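Side-chain contacts in D-2-hydroxyacid dehydrogensase protein (Ketogulonicigenium vulgare, PDB 4LSW), which probably catalyses the NAD(P)-dependent interconversion of D-2-hydroxyacids and 2-oxoacids, as other members of the D-2-hydroxyacid dehydrogenase family do: residues 5-10 against 59-64; 107-112 against 161-166. All blocks are in the same frame, centred on the assembly; numbering follows the deposited sequence.

Overall arrangement
The two contacts lie on opposite sides of the centre of the chain, with their own centres about 40 Å apart and their nearest atoms about 23 Å apart. They follow one another along the sequence and do not touch. Contact 1 packs helix 59-63 on the mixed sheet that contains the N-terminal strand. Contact 2 joins helix 101-116 to helix 155-165 over the parallel sheet of the probable NAD-binding domain. Each is thus part of the interior of a different domain. In this family the active site lies in the cleft between the two domains; neither contact contains a bound ligand. Leucine methyls enter both, but contact 2 also uses Val-109, Met-112 and aliphatic carbons of Arg-163.

Contact 1 (5-10 against 59-64); sequences EILQLG and RALIEA
Leu-61 of helix 59-63 reaches across to Leu-7 and Leu-9, and its side chain carries the whole helical half of the contact. CB leads off toward the strand segment, and with CG anti to the backbone N (chi1 176°), the two methyls are directed at the leucines of that segment. CB and CG stay back; the two methyls do the touching. CD1 lies 3.8 Å from Leu-7 CD2, where the two side chains cross obliquely. CD2 turns to the other neighbour and meets Leu-9 tip to tip, 3.6 Å from its CD1. Leu-9 CD2 also touches Leu-61 CD2, at 3.8 Å, so this one methyl rests against both branches of the fork opposite. Leu-7 and Leu-9 are two residues apart and face the same way, and their CD2 methyls approach to 4.1 Å; Leu-61 therefore meets a continuous patch of methyls. Only these tips bridge the gap: the nearest CA atoms, those of Leu-7 and Leu-61, are 10.2 Å apart. Ile-49 of strand 48-52 touches both Leu-9 and Leu-61, extending the apolar layer to the adjacent strand. Gln-8, between the two leucines, extends to the other face of the sheet, where its NE2 donates to Gly-10 O at 2.9 Å in a nearly straight bond (164°). The acceptor lies close to the Gln-8 amide plane, which helps fix the rotation of that amide, and NE2 also bonds to Gln-17 of helix 14-23. Helices thus cover both faces of the sheet. Helix 59-63 belongs to the connection from strand 48-52 to its parallel neighbour 70-74, a beta-alpha-beta crossover in the flavodoxin-like substrate-binding (catalytic) domain of D-2-hydroxyacid dehydrogenases, whose sheet is completed by the C-terminal strand 313-315.

Contact 2 (107-112 against 161-166); sequences LGVAMM and ARRLAG
With CG anti to the backbone N (chi1 168°), Met-112 extends from helix 101-116 toward helix 155-165, and a bend about its last torsion (chi3 64°) brings the terminal methyl up to Leu-164. CE then sits 3.6 Å from Leu-164 CD2. Leu-164 has its CG anti to the carbonyl carbon, and although its CB starts off to the side, its far end swings in toward the partner helix. The same CD2 methyl also meets Val-109 CG2, more loosely, at 4.2 Å. The two helix segments pass at 10.1 Å between axes with a crossing angle of -44°, and their side chains bridge that gap without any polar link between the segments. Helix 155-165 follows strand 147-151 and a glycine-rich turn consistent with the GxGxxG motif of a Rossmann fold; helix 101-116 packs beside it on the same sheet. Beneath them, Phe-202 of strand 200-203 touches both Met-112 and Leu-164, while Ala-148 and Val-150 further bed Leu-164 on the strands. The same Val-109 CG2 lies 3.9 Å from Arg-163 CB and 4.1 Å from Arg-163 CD, so the aliphatic part of Arg-163 passes across the methyl at an angle. The charged end of Arg-163 turns to salt bridges, NE with Asp-106 of helix 101-116 and NH1 with Glu-159 of its own helix.

Contact 1 (5-10 against 59-64)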
ATOM      1  N   GLU A   5     -20.710  19.676 -10.906  1.00 14.88           N
ATOM      2  CA  GLU A   5     -20.973  18.339 -11.390  1.00 15.07           C
ATOM      3  C   GLU A   5     -19.684  17.557 -11.509  1.00 12.41           C
ATOM      4  O   GLU A   5     -18.699  18.015 -12.104  1.00 14.13           O
ATOM      5  CB  GLU A   5     -21.761  18.370 -12.695  1.00 18.73           C
ATOM      6  CG  GLU A   5     -23.038  19.178 -12.544  1.00 21.37           C
ATOM      7  CD  GLU A   5     -24.076  18.855 -13.584  1.00 22.57           C
ATOM      8  OE1 GLU A   5     -24.196  17.675 -13.975  1.00 23.31           O
ATOM      9  OE2 GLU A   5     -24.776  19.794 -14.002  1.00 25.96           O
ATOM     10  N   ILE A   6     -19.691  16.386 -10.884  1.00 11.52           N
ATOM     11  CA  ILE A   6     -18.517  15.529 -10.861  1.00 10.65           C
ATOM     12  C   ILE A   6     -18.865  14.108 -11.303  1.00  9.56           C
ATOM     13  O   ILE A   6     -20.018  13.676 -11.219  1.00  9.58           O
ATOM     14  CB  ILE A   6     -17.847  15.523  -9.473  1.00 10.25           C
ATOM     15  CG1 ILE A   6     -18.673  14.742  -8.458  1.00 12.55           C
ATOM     16  CG2 ILE A   6     -17.620  16.944  -8.971  1.00 13.11           C
ATOM     17  CD1 ILE A   6     -17.990  14.669  -7.112  1.00 17.13           C
ATOM     18  N   LEU A   7     -17.866  13.399 -11.810  1.00  8.72           N
ATOM     19  CA  LEU A   7     -18.051  12.031 -12.265  1.00  8.55           C
ATOM     20  C   LEU A   7     -17.285  11.102 -11.329  1.00  8.17           C
ATOM     21  O   LEU A   7     -16.071  11.243 -11.159  1.00 10.72           O
ATOM     22  CB  LEU A   7     -17.550  11.888 -13.706  1.00 10.28           C
ATOM     23  CG  LEU A   7     -17.808  10.574 -14.463  1.00  8.81           C
ATOM     24  CD1 LEU A   7     -19.286  10.365 -14.742  1.00 11.91           C
ATOM     25  CD2 LEU A   7     -17.033  10.585 -15.770  1.00 10.73           C
ATOM     26  N   GLN A   8     -18.001  10.174 -10.702  1.00  9.67           N
ATOM     27  CA  GLN A   8     -17.394   9.254  -9.739  1.00  9.40           C
ATOM     28  C   GLN A   8     -17.248   7.874 -10.378  1.00 10.53           C
ATOM     29  O   GLN A   8     -18.221   7.308 -10.875  1.00 10.47           O
ATOM     30  CB  GLN A   8     -18.252   9.175  -8.477  1.00 10.41           C
ATOM     31  CG  GLN A   8     -17.658   8.302  -7.375  1.00 10.67           C
ATOM     32  CD  GLN A   8     -18.498   8.315  -6.121  1.00 13.08           C
ATOM     33  OE1 GLN A   8     -19.125   9.322  -5.792  1.00 15.14           O
ATOM     34  NE2 GLN A   8     -18.529   7.188  -5.416  1.00 11.51           N
ATOM     35  N   LEU A   9     -16.032   7.334 -10.377  1.00  9.91           N
ATOM     36  CA  LEU A   9     -15.760   6.126 -11.159  1.00 11.60           C
ATOM     37  C   LEU A   9     -15.954   4.808 -10.403  1.00 12.40           C
ATOM     38  O   LEU A   9     -16.166   3.771 -11.028  1.00 12.51           O
ATOM     39  CB  LEU A   9     -14.362   6.184 -11.768  1.00  9.21           C
ATOM     40  CG  LEU A   9     -14.019   7.403 -12.619  1.00 12.71           C
ATOM     41  CD1 LEU A   9     -12.697   7.162 -13.330  1.00 13.90           C
ATOM     42  CD2 LEU A   9     -15.127   7.714 -13.620  1.00 12.86           C
ATOM     43  N   GLY A  10     -15.881   4.856  -9.077  1.00 10.06           N
ATOM     44  CA  GLY A  10     -16.102   3.680  -8.253  1.00 14.20           C
ATOM     45  C   GLY A  10     -16.698   4.057  -6.911  1.00 13.57           C
ATOM     46  O   GLY A  10     -16.641   5.212  -6.508  1.00 11.21           O
ATOM     47  N   ARG A  59      -7.441   8.162 -21.096  1.00 13.31           N
ATOM     48  CA  ARG A  59      -7.483   9.222 -22.095  1.00 14.21           C
ATOM     49  C   ARG A  59      -8.876   9.372 -22.704  1.00 15.16           C
ATOM     50  O   ARG A  59      -9.365  10.479 -22.866  1.00 13.95           O
ATOM     51  CB  ARG A  59      -6.447   8.961 -23.195  1.00 15.80           C
ATOM     52  CG  ARG A  59      -6.520   9.965 -24.334  1.00 19.19           C
ATOM     53  CD  ARG A  59      -5.401   9.768 -25.350  1.00 20.59           C
ATOM     54  NE  ARG A  59      -4.084  10.086 -24.801  1.00 19.56           N
ATOM     55  CZ  ARG A  59      -3.553  11.302 -24.800  1.00 17.85           C
ATOM     56  NH1 ARG A  59      -4.235  12.321 -25.307  1.00 21.01           N
ATOM     57  NH2 ARG A  59      -2.347  11.503 -24.286  1.00 22.16           N
ATOM     58  N   ALA A  60      -9.519   8.254 -23.028  1.00 15.58           N
ATOM     59  CA  ALA A  60     -10.832   8.319 -23.660  1.00 16.04           C
ATOM     60  C   ALA A  60     -11.854   8.946 -22.714  1.00 14.54           C
ATOM     61  O   ALA A  60     -12.710   9.720 -23.136  1.00 14.17           O
ATOM     62  CB  ALA A  60     -11.282   6.946 -24.121  1.00 19.00           C
ATOM     63  N   LEU A  61     -11.759   8.617 -21.429  1.00 12.46           N
ATOM     64  CA  LEU A  61     -12.659   9.206 -20.449  1.00 10.88           C
ATOM     65  C   LEU A  61     -12.422  10.711 -20.325  1.00 11.42           C
ATOM     66  O   LEU A  61     -13.363  11.509 -20.294  1.00 12.52           O
ATOM     67  CB  LEU A  61     -12.479   8.536 -19.094  1.00 12.05           C
ATOM     68  CG  LEU A  61     -13.331   9.186 -18.015  1.00 14.27           C
ATOM     69  CD1 LEU A  61     -14.809   9.029 -18.362  1.00 14.74           C
ATOM     70  CD2 LEU A  61     -13.018   8.612 -16.644  1.00 14.02           C
ATOM     71  N   ILE A  62     -11.154  11.093 -20.252  1.00 10.87           N
ATOM     72  CA  ILE A  62     -10.773  12.498 -20.206  1.00 12.62           C
ATOM     73  C   ILE A  62     -11.286  13.244 -21.442  1.00 12.26           C
ATOM     74  O   ILE A  62     -11.797  14.359 -21.329  1.00 13.20           O
ATOM     75  CB  ILE A  62      -9.242  12.627 -20.048  1.00 10.55           C
ATOM     76  CG1 ILE A  62      -8.836  12.183 -18.640  1.00 11.35           C
ATOM     77  CG2 ILE A  62      -8.786  14.045 -20.325  1.00 14.17           C
ATOM     78  CD1 ILE A  62      -7.362  11.854 -18.482  1.00 11.48           C
ATOM     79  N   GLU A  63     -11.183  12.615 -22.608  1.00 12.39           N
ATOM     80  CA  GLU A  63     -11.673  13.213 -23.851  1.00 16.39           C
ATOM     81  C   GLU A  63     -13.188  13.406 -23.832  1.00 13.99           C
ATOM     82  O   GLU A  63     -13.717  14.332 -24.457  1.00 15.45           O
ATOM     83  CB  GLU A  63     -11.286  12.356 -25.063  1.00 14.93           C
ATOM     84  CG  GLU A  63      -9.791  12.323 -25.362  1.00 21.55           C
ATOM     85  CD  GLU A  63      -9.415  11.263 -26.388  1.00 27.74           C
ATOM     86  OE1 GLU A  63      -9.839  10.095 -26.232  1.00 33.63           O
ATOM     87  OE2 GLU A  63      -8.689  11.604 -27.344  1.00 37.39           O
ATOM     88  N   ALA A  64     -13.884  12.528 -23.115  1.00 11.94           N
ATOM     89  CA  ALA A  64     -15.338  12.596 -23.035  1.00 11.68           C
ATOM     90  C   ALA A  64     -15.783  13.687 -22.069  1.00 12.17           C
ATOM     91  O   ALA A  64     -16.973  14.004 -21.986  1.00 13.33           O
ATOM     92  CB  ALA A  64     -15.909  11.247 -22.609  1.00 14.11           C
TER

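Contact 2 (107-112 against 161-166)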
ATOM      1  N   LEU A 107       0.993  -2.324  10.959  1.00  5.02           N
ATOM      2  CA  LEU A 107       0.661  -3.690  10.566  1.00  4.56           C
ATOM      3  C   LEU A 107       1.919  -4.471  10.198  1.00  4.42           C
ATOM      4  O   LEU A 107       2.056  -5.625  10.562  1.00  5.92           O
ATOM      5  CB  LEU A 107      -0.374  -3.753   9.443  1.00  7.40           C
ATOM      6  CG  LEU A 107      -0.920  -5.179   9.267  1.00  5.27           C
ATOM      7  CD1 LEU A 107      -1.877  -5.582  10.390  1.00  8.91           C
ATOM      8  CD2 LEU A 107      -1.572  -5.426   7.897  1.00  9.65           C
ATOM      9  N   GLY A 108       2.856  -3.822   9.509  1.00  5.11           N
ATOM     10  CA  GLY A 108       4.105  -4.488   9.158  1.00  6.43           C
ATOM     11  C   GLY A 108       4.834  -5.039  10.378  1.00  5.09           C
ATOM     12  O   GLY A 108       5.240  -6.199  10.415  1.00  6.51           O
ATOM     13  N   VAL A 109       4.980  -4.198  11.395  1.00  4.88           N
ATOM     14  CA  VAL A 109       5.655  -4.618  12.612  1.00  4.79           C
ATOM     15  C   VAL A 109       4.858  -5.699  13.352  1.00  5.71           C
ATOM     16  O   VAL A 109       5.421  -6.673  13.850  1.00  6.26           O
ATOM     17  CB  VAL A 109       5.934  -3.399  13.501  1.00  5.12           C
ATOM     18  CG1 VAL A 109       6.499  -3.821  14.836  1.00  7.40           C
ATOM     19  CG2 VAL A 109       6.893  -2.476  12.783  1.00  7.06           C
ATOM     20  N   ALA A 110       3.538  -5.534  13.391  1.00  4.39           N
ATOM     21  CA  ALA A 110       2.664  -6.525  14.009  1.00  5.02           C
ATOM     22  C   ALA A 110       2.796  -7.883  13.338  1.00  5.76           C
ATOM     23  O   ALA A 110       2.775  -8.914  14.002  1.00  6.16           O
ATOM     24  CB  ALA A 110       1.238  -6.064  13.956  1.00  5.59           C
ATOM     25  N   MET A 111       2.920  -7.866  12.017  1.00  6.56           N
ATOM     26  CA  MET A 111       3.079  -9.085  11.239  1.00  5.55           C
ATOM     27  C   MET A 111       4.385  -9.811  11.544  1.00  5.63           C
ATOM     28  O   MET A 111       4.407 -11.031  11.678  1.00  6.13           O
ATOM     29  CB  MET A 111       2.981  -8.768   9.743  1.00  5.62           C
ATOM     30  CG  MET A 111       1.547  -8.448   9.303  1.00  8.62           C
ATOM     31  SD  MET A 111       1.419  -7.671   7.677  1.00  8.52           S
ATOM     32  CE  MET A 111       2.068  -8.953   6.591  1.00  8.56           C
ATOM     33  N   MET A 112       5.481  -9.064  11.636  1.00  5.51           N
ATOM     34  CA  MET A 112       6.758  -9.648  12.033  1.00  6.62           C
ATOM     35  C   MET A 112       6.633 -10.346  13.384  1.00  5.63           C
ATOM     36  O   MET A 112       7.048 -11.495  13.542  1.00  6.93           O
ATOM     37  CB  MET A 112       7.853  -8.575  12.120  1.00  6.47           C
ATOM     38  CG  MET A 112       9.122  -9.076  12.810  1.00  8.78           C
ATOM     39  SD  MET A 112      10.357  -7.808  13.143  1.00  8.83           S
ATOM     40  CE  MET A 112       9.431  -6.798  14.279  1.00  6.60           C
ATOM     41  N   ALA A 161      11.003   1.711  10.886  1.00  4.95           N
ATOM     42  CA  ALA A 161      12.249   1.767  11.629  1.00  4.18           C
ATOM     43  C   ALA A 161      12.080   2.367  13.027  1.00  6.35           C
ATOM     44  O   ALA A 161      12.699   1.894  13.978  1.00  6.37           O
ATOM     45  CB  ALA A 161      13.290   2.535  10.825  1.00  5.70           C
ATOM     46  N   ARG A 162      11.239   3.397  13.145  1.00  6.40           N
ATOM     47  CA  ARG A 162      10.995   4.025  14.448  1.00  8.00           C
ATOM     48  C   ARG A 162      10.394   3.019  15.418  1.00  8.93           C
ATOM     49  O   ARG A 162      10.778   2.968  16.594  1.00  7.99           O
ATOM     50  CB  ARG A 162      10.092   5.251  14.316  1.00  8.35           C
ATOM     51  CG  ARG A 162      10.758   6.395  13.563  1.00 10.16           C
ATOM     52  CD  ARG A 162       9.817   7.575  13.406  1.00 17.95           C
ATOM     53  NE  ARG A 162       9.607   8.223  14.693  1.00 18.86           N
ATOM     54  CZ  ARG A 162       8.423   8.391  15.274  1.00 22.29           C
ATOM     55  NH1 ARG A 162       7.312   7.977  14.678  1.00 16.74           N
ATOM     56  NH2 ARG A 162       8.355   8.991  16.456  1.00 25.13           N
ATOM     57  N   ARG A 163       9.471   2.205  14.914  1.00  5.99           N
ATOM     58  CA  ARG A 163       8.842   1.169  15.736  1.00  5.14           C
ATOM     59  C   ARG A 163       9.841   0.077  16.099  1.00  5.71           C
ATOM     60  O   ARG A 163       9.845  -0.425  17.221  1.00  7.80           O
ATOM     61  CB  ARG A 163       7.618   0.573  15.029  1.00  5.82           C
ATOM     62  CG  ARG A 163       6.413   1.512  15.026  1.00  9.08           C
ATOM     63  CD  ARG A 163       5.641   1.356  13.733  1.00  7.22           C
ATOM     64  NE  ARG A 163       4.450   2.198  13.748  1.00  7.80           N
ATOM     65  CZ  ARG A 163       4.456   3.508  13.535  1.00  8.63           C
ATOM     66  NH1 ARG A 163       5.601   4.144  13.297  1.00  9.71           N
ATOM     67  NH2 ARG A 163       3.318   4.189  13.572  1.00  6.43           N
ATOM     68  N   LEU A 164      10.694  -0.309  15.149  1.00  5.82           N
ATOM     69  CA  LEU A 164      11.700  -1.339  15.420  1.00  5.63           C
ATOM     70  C   LEU A 164      12.712  -0.891  16.473  1.00  8.08           C
ATOM     71  O   LEU A 164      13.224  -1.714  17.238  1.00  7.52           O
ATOM     72  CB  LEU A 164      12.425  -1.745  14.145  1.00  7.87           C
ATOM     73  CG  LEU A 164      11.571  -2.309  13.020  1.00  7.23           C
ATOM     74  CD1 LEU A 164      12.416  -2.498  11.759  1.00  7.71           C
ATOM     75  CD2 LEU A 164      10.872  -3.618  13.441  1.00  9.17           C
ATOM     76  N   ALA A 165      13.015   0.404  16.509  1.00  6.87           N
ATOM     77  CA  ALA A 165      13.981   0.919  17.483  1.00  5.57           C
ATOM     78  C   ALA A 165      13.509   0.723  18.924  1.00  6.58           C
ATOM     79  O   ALA A 165      14.330   0.539  19.822  1.00  9.38           O
ATOM     80  CB  ALA A 165      14.294   2.396  17.205  1.00  8.73           C
ATOM     81  N   GLY A 166      12.195   0.758  19.138  1.00  9.47           N
ATOM     82  CA  GLY A 166      11.634   0.534  20.464  1.00  8.29           C
ATOM     83  C   GLY A 166      11.834  -0.900  20.941  1.00  9.43           C
ATOM     84  O   GLY A 166      11.766  -1.177  22.150  1.00 10.19           O
TER